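Local coordinates for protein TonB-dependent siderophore receptor (Pseudomonas aeruginosa 39016, PDB 5NEC) that probably takes up iron-loaded siderophores, and drugs conjugated to them, across the outer membrane as a TonB-dependent beta-barrel receptor, at residues S249-S253 with K254-D258; V261-D264 with R265-Y269. All coordinates share one frame; numbering follows the deposited sequence.

Interaction 1. Residues S249-S253 with K254-D258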
loop_
_atom_site.group_PDB
_atom_site.type_symbol
_atom_site.label_atom_id
_atom_site.label_comp_id
_atom_site.label_asym_id
_atom_site.label_seq_id
_atom_site.Cartn_x
_atom_site.Cartn_y
_atom_site.Cartn_z
ATOM N N SER A 249 -14.136 -18.258 -22.410
ATOM C CA SER A 249 -15.349 -18.917 -22.880
ATOM C C SER A 249 -15.926 -18.157 -24.066
ATOM O O SER A 249 -15.905 -16.922 -24.105
ATOM C CB SER A 249 -16.387 -18.972 -21.762
ATOM O OG SER A 249 -15.805 -19.495 -20.587
ATOM N N SER A 250 -16.442 -18.911 -25.035
ATOM C CA SER A 250 -17.113 -18.336 -26.197
ATOM C C SER A 250 -18.246 -17.364 -25.837
ATOM O O SER A 250 -18.446 -16.388 -26.551
ATOM C CB SER A 250 -17.664 -19.454 -27.076
ATOM O OG SER A 250 -18.548 -20.270 -26.318
ATOM N N ASP A 251 -18.967 -17.604 -24.742
ATOM C CA ASP A 251 -20.074 -16.715 -24.337
ATOM C C ASP A 251 -19.693 -15.749 -23.198
ATOM O O ASP A 251 -20.557 -15.358 -22.429
ATOM C CB ASP A 251 -21.293 -17.555 -23.936
ATOM C CG ASP A 251 -21.068 -18.351 -22.647
ATOM O OD1 ASP A 251 -19.884 -18.597 -22.280
ATOM O OD2 ASP A 251 -22.084 -18.714 -21.999
ATOM N N ARG A 252 -18.418 -15.369 -23.079
ATOM C CA ARG A 252 -18.001 -14.507 -21.975
ATOM C C ARG A 252 -18.709 -13.152 -22.064
ATOM O O ARG A 252 -18.741 -12.539 -23.119
ATOM C CB ARG A 252 -16.482 -14.294 -21.984
ATOM C CG ARG A 252 -15.975 -13.477 -20.789
ATOM C CD ARG A 252 -14.653 -12.792 -21.050
ATOM N NE ARG A 252 -13.533 -13.679 -20.766
ATOM C CZ ARG A 252 -12.254 -13.346 -20.909
ATOM N NH1 ARG A 252 -11.931 -12.135 -21.330
ATOM N NH2 ARG A 252 -11.301 -14.226 -20.619
ATOM N N SER A 253 -19.266 -12.693 -20.950
ATOM C CA SER A 253 -19.933 -11.378 -20.886
ATOM C C SER A 253 -20.125 -10.986 -19.418
ATOM O O SER A 253 -19.758 -11.753 -18.517
ATOM C CB SER A 253 -21.300 -11.418 -21.597
ATOM O OG SER A 253 -22.242 -12.197 -20.851
ATOM N N LYS A 254 -20.742 -9.813 -19.193
ATOM C CA LYS A 254 -21.240 -9.425 -17.866
ATOM C C LYS A 254 -22.104 -10.491 -17.191
ATOM O O LYS A 254 -22.127 -10.628 -15.968
ATOM C CB LYS A 254 -22.130 -8.191 -17.988
ATOM C CG LYS A 254 -21.431 -6.912 -18.376
ATOM C CD LYS A 254 -22.355 -5.896 -19.045
ATOM C CE LYS A 254 -23.695 -5.714 -18.352
ATOM N NZ LYS A 254 -24.652 -5.207 -19.365
ATOM N N HIS A 255 -22.839 -11.236 -18.010
ATOM C CA HIS A 255 -23.790 -12.221 -17.519
ATOM C C HIS A 255 -23.121 -13.551 -17.161
ATOM O O HIS A 255 -23.509 -14.180 -16.174
ATOM C CB HIS A 255 -24.904 -12.386 -18.540
ATOM C CG HIS A 255 -25.545 -11.088 -18.930
ATOM N ND1 HIS A 255 -25.980 -10.158 -18.007
ATOM C CD2 HIS A 255 -25.797 -10.555 -20.146
ATOM C CE1 HIS A 255 -26.477 -9.109 -18.641
ATOM N NE2 HIS A 255 -26.391 -9.331 -19.941
ATOM N N ASN A 256 -22.121 -13.961 -17.953
ATOM C CA ASN A 256 -21.293 -15.146 -17.666
ATOM C C ASN A 256 -19.820 -14.746 -17.690
ATOM O O ASN A 256 -19.129 -14.946 -18.688
ATOM C CB ASN A 256 -21.569 -16.273 -18.666
ATOM C CG ASN A 256 -23.030 -16.603 -18.738
ATOM O OD1 ASN A 256 -23.566 -17.320 -17.892
ATOM N ND2 ASN A 256 -23.702 -16.039 -19.720
ATOM N N PRO A 257 -19.342 -14.133 -16.595
ATOM C CA PRO A 257 -17.958 -13.683 -16.576
ATOM C C PRO A 257 -16.978 -14.838 -16.404
ATOM O O PRO A 257 -17.343 -15.849 -15.838
ATOM C CB PRO A 257 -17.930 -12.731 -15.362
ATOM C CG PRO A 257 -18.961 -13.269 -14.450
ATOM C CD PRO A 257 -20.054 -13.748 -15.361
ATOM N N ASP A 258 -15.747 -14.660 -16.872
ATOM C CA ASP A 258 -14.691 -15.671 -16.696
ATOM C C ASP A 258 -13.796 -15.456 -15.462
ATOM O O ASP A 258 -13.603 -14.344 -15.007
ATOM C CB ASP A 258 -13.823 -15.778 -17.950
ATOM C CG ASP A 258 -14.420 -16.713 -19.009
ATOM O OD1 ASP A 258 -14.868 -17.845 -18.663
ATOM O OD2 ASP A 258 -14.388 -16.336 -20.201
#
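Asp258 OD2 is gripped by two donors: the backbone N of Ser249 at 2.9 Å and Arg252 NE at 2.8 Å. Both belong to the ends of a type I beta turn, Ser249 to Arg252, within the long loop between barrel strands 225-238 and 276-291. The Ser249 N-H points almost straight at OD2 and meets it on the syn side, somewhat out of the carboxylate plane. Arg252 forms its salt bridge with the anti lone pair of the same oxygen, which lies near the guanidinium plane; guanidinium and carboxylate are nevertheless steeply turned, 76° apart. With CG anti to its own backbone N (chi1 -176°) and a bend at its third torsion, the Arg252 chain crosses the Asp258 side chain at about a right angle, its NE turned to OD2. Ser249 OG gives a further 2.7 Å bond to the syn lone pair of Asp258 OD1, so each carboxylate oxygen has a donor and the acid's rotation is probably fixed. Arg252 NH2 turns elsewhere, to Ala247 O, while the Asp258 backbone pairs with Thr672 and Tyr674, tying the loop to its neighbour.

The chain then turns back at Ser253, whose N donates to Asn256 O (3.2 Å) from well above the carbonyl plane. Its hydroxyl closes an ST turn: Ser253 OG accepts from His255 N at 3.1 Å and, weakly, from Asn256 N at 3.4 Å.

Interaction 2. Residues V261-D264 with R265-Y269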
loop_
_atom_site.group_PDB
_atom_site.type_symbol
_atom_site.label_atom_id
_atom_site.label_comp_id
_atom_site.label_asym_id
_atom_site.label_seq_id
_atom_site.Cartn_x
_atom_site.Cartn_y
_atom_site.Cartn_z
ATOM N N VAL A 261 -8.240 -19.997 -14.990
ATOM C CA VAL A 261 -8.220 -21.445 -15.269
ATOM C C VAL A 261 -7.792 -22.240 -14.028
ATOM O O VAL A 261 -7.097 -21.719 -13.177
ATOM C CB VAL A 261 -7.347 -21.823 -16.479
ATOM C CG1 VAL A 261 -7.882 -21.167 -17.744
ATOM C CG2 VAL A 261 -5.885 -21.454 -16.256
ATOM N N ASN A 262 -8.247 -23.482 -13.931
ATOM C CA ASN A 262 -7.852 -24.388 -12.870
ATOM C C ASN A 262 -6.748 -25.317 -13.382
ATOM O O ASN A 262 -6.998 -26.227 -14.149
ATOM C CB ASN A 262 -9.055 -25.162 -12.352
ATOM C CG ASN A 262 -8.744 -25.956 -11.095
ATOM O OD1 ASN A 262 -8.094 -25.461 -10.168
ATOM N ND2 ASN A 262 -9.207 -27.204 -11.055
ATOM N N VAL A 263 -5.522 -25.043 -12.958
ATOM C CA VAL A 263 -4.335 -25.806 -13.320
ATOM C C VAL A 263 -3.573 -26.121 -12.038
ATOM O O VAL A 263 -3.975 -25.713 -10.953
ATOM C CB VAL A 263 -3.438 -25.015 -14.306
ATOM C CG1 VAL A 263 -4.149 -24.806 -15.648
ATOM C CG2 VAL A 263 -2.981 -23.676 -13.730
ATOM N N ASP A 264 -2.478 -26.860 -12.133
ATOM C CA ASP A 264 -1.710 -27.184 -10.933
ATOM C C ASP A 264 -1.271 -25.899 -10.218
ATOM O O ASP A 264 -1.018 -24.865 -10.850
ATOM C CB ASP A 264 -0.509 -28.057 -11.280
ATOM C CG ASP A 264 -0.905 -29.501 -11.611
ATOM O OD1 ASP A 264 -2.115 -29.863 -11.545
ATOM O OD2 ASP A 264 0.007 -30.292 -11.933
ATOM N N ARG A 265 -1.217 -25.971 -8.898
ATOM C CA ARG A 265 -0.968 -24.807 -8.058
ATOM C C ARG A 265 0.291 -24.013 -8.458
ATOM O O ARG A 265 0.241 -22.792 -8.542
ATOM C CB ARG A 265 -0.871 -25.244 -6.600
ATOM C CG ARG A 265 -0.840 -24.093 -5.593
ATOM C CD ARG A 265 -0.301 -24.556 -4.236
ATOM N NE ARG A 265 -1.264 -25.415 -3.576
ATOM C CZ ARG A 265 -2.348 -24.992 -2.914
ATOM N NH1 ARG A 265 -2.647 -23.681 -2.777
ATOM N NH2 ARG A 265 -3.153 -25.903 -2.376
ATOM N N GLY A 266 1.383 -24.726 -8.739
ATOM C CA GLY A 266 2.705 -24.143 -8.993
ATOM C C GLY A 266 2.960 -23.597 -10.388
ATOM O O GLY A 266 3.987 -22.948 -10.603
ATOM N N ASN A 267 2.051 -23.831 -11.337
ATOM C CA ASN A 267 2.294 -23.455 -12.730
ATOM C C ASN A 267 2.764 -21.997 -12.881
ATOM O O ASN A 267 2.080 -21.052 -12.463
ATOM C CB ASN A 267 1.036 -23.633 -13.578
ATOM C CG ASN A 267 0.774 -25.076 -13.982
ATOM O OD1 ASN A 267 1.337 -26.004 -13.429
ATOM N ND2 ASN A 267 -0.094 -25.258 -14.972
ATOM N N PHE A 268 3.920 -21.849 -13.512
ATOM C CA PHE A 268 4.524 -20.582 -13.862
ATOM C C PHE A 268 4.751 -20.568 -15.388
ATOM O O PHE A 268 5.429 -21.437 -15.943
ATOM C CB PHE A 268 5.834 -20.450 -13.047
ATOM C CG PHE A 268 6.693 -19.279 -13.425
ATOM C CD1 PHE A 268 6.167 -17.993 -13.463
ATOM C CD2 PHE A 268 8.033 -19.459 -13.730
ATOM C CE1 PHE A 268 6.951 -16.912 -13.821
ATOM C CE2 PHE A 268 8.826 -18.380 -14.082
ATOM C CZ PHE A 268 8.284 -17.107 -14.121
ATOM N N TYR A 269 4.173 -19.587 -16.065
ATOM C CA TYR A 269 4.265 -19.494 -17.530
ATOM C C TYR A 269 5.433 -18.630 -18.035
ATOM O O TYR A 269 5.651 -18.533 -19.242
ATOM C CB TYR A 269 2.918 -19.016 -18.113
ATOM C CG TYR A 269 1.837 -20.007 -17.761
ATOM C CD1 TYR A 269 1.712 -21.219 -18.464
ATOM C CD2 TYR A 269 1.018 -19.804 -16.655
ATOM C CE1 TYR A 269 0.761 -22.161 -18.110
ATOM C CE2 TYR A 269 0.064 -20.750 -16.300
ATOM C CZ TYR A 269 -0.051 -21.921 -17.043
ATOM O OH TYR A 269 -0.982 -22.843 -16.695
#
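Asn267 and Tyr269 both turn their side chains back to Val263 by setting CG opposite their own carbonyl carbon, with chi1 of -79° and -61° respectively. Val263 thereby meets the amide nitrogen of the one at its branch point and the hydroxyl of the other at its methyls. Asn267 ND2 comes to 3.4 Å from Val263 CB and 3.5 Å from Val263 CG2, a van der Waals contact in which the amide lies against the aliphatic surface. The Val263 and Tyr269 side chains approach each other from opposite directions: Tyr269 OH touches Val263 CG2 at 3.7 Å and Val263 CG1 at 3.9 Å, so the hydroxyl oxygen lies near both methyls.

The polar atoms that press on the valine find their bonds in another loop. Asn267 ND2 donates to Glu407 O and Tyr269 OH bonds to Leu406 O, so two successive carbonyls of that loop hold the amide and the phenol beside Val263 in a buried setting.

The backbone brings these groups together through a type I beta turn from Asp264 to Asn267. Its closing bond runs from Asn267 N to Asp264 O, 3.3 Å long and fairly straight (166° at the hydrogen). On the flank of the turn the other end of the asparagine amide, OD1, rests 3.5 Å from Asp264 CB, so the two ends of this amide touch successive residues of the segment leading into the turn. This chain reversal, closed by a type I turn and bonded to a second loop through side-chain bonds to backbone carbonyls, belongs to a long loop between barrel strands, probably extracellular, in the TonB-dependent receptor beta-barrel.

Interactions 1 and 2 follow one another along the same long loop between barrel strands 225-238 and 276-291, their centres about 21 Å apart, and beyond adjoining in sequence they do not touch. Each contains a type I beta turn, but the setting differs. Residues 249-258 lie at the surface, where charge and hydroxyl groups do the work and one buried carboxylate organises the chain around itself. Residues 261-269 are partly buried and combine the backbone bond of the turn with aliphatic contact to an amide and a phenol. The carboxylate of the first is bonded within its own segments, whereas the amide nitrogen and phenol of the second bond to carbonyls of another loop, at 406-407.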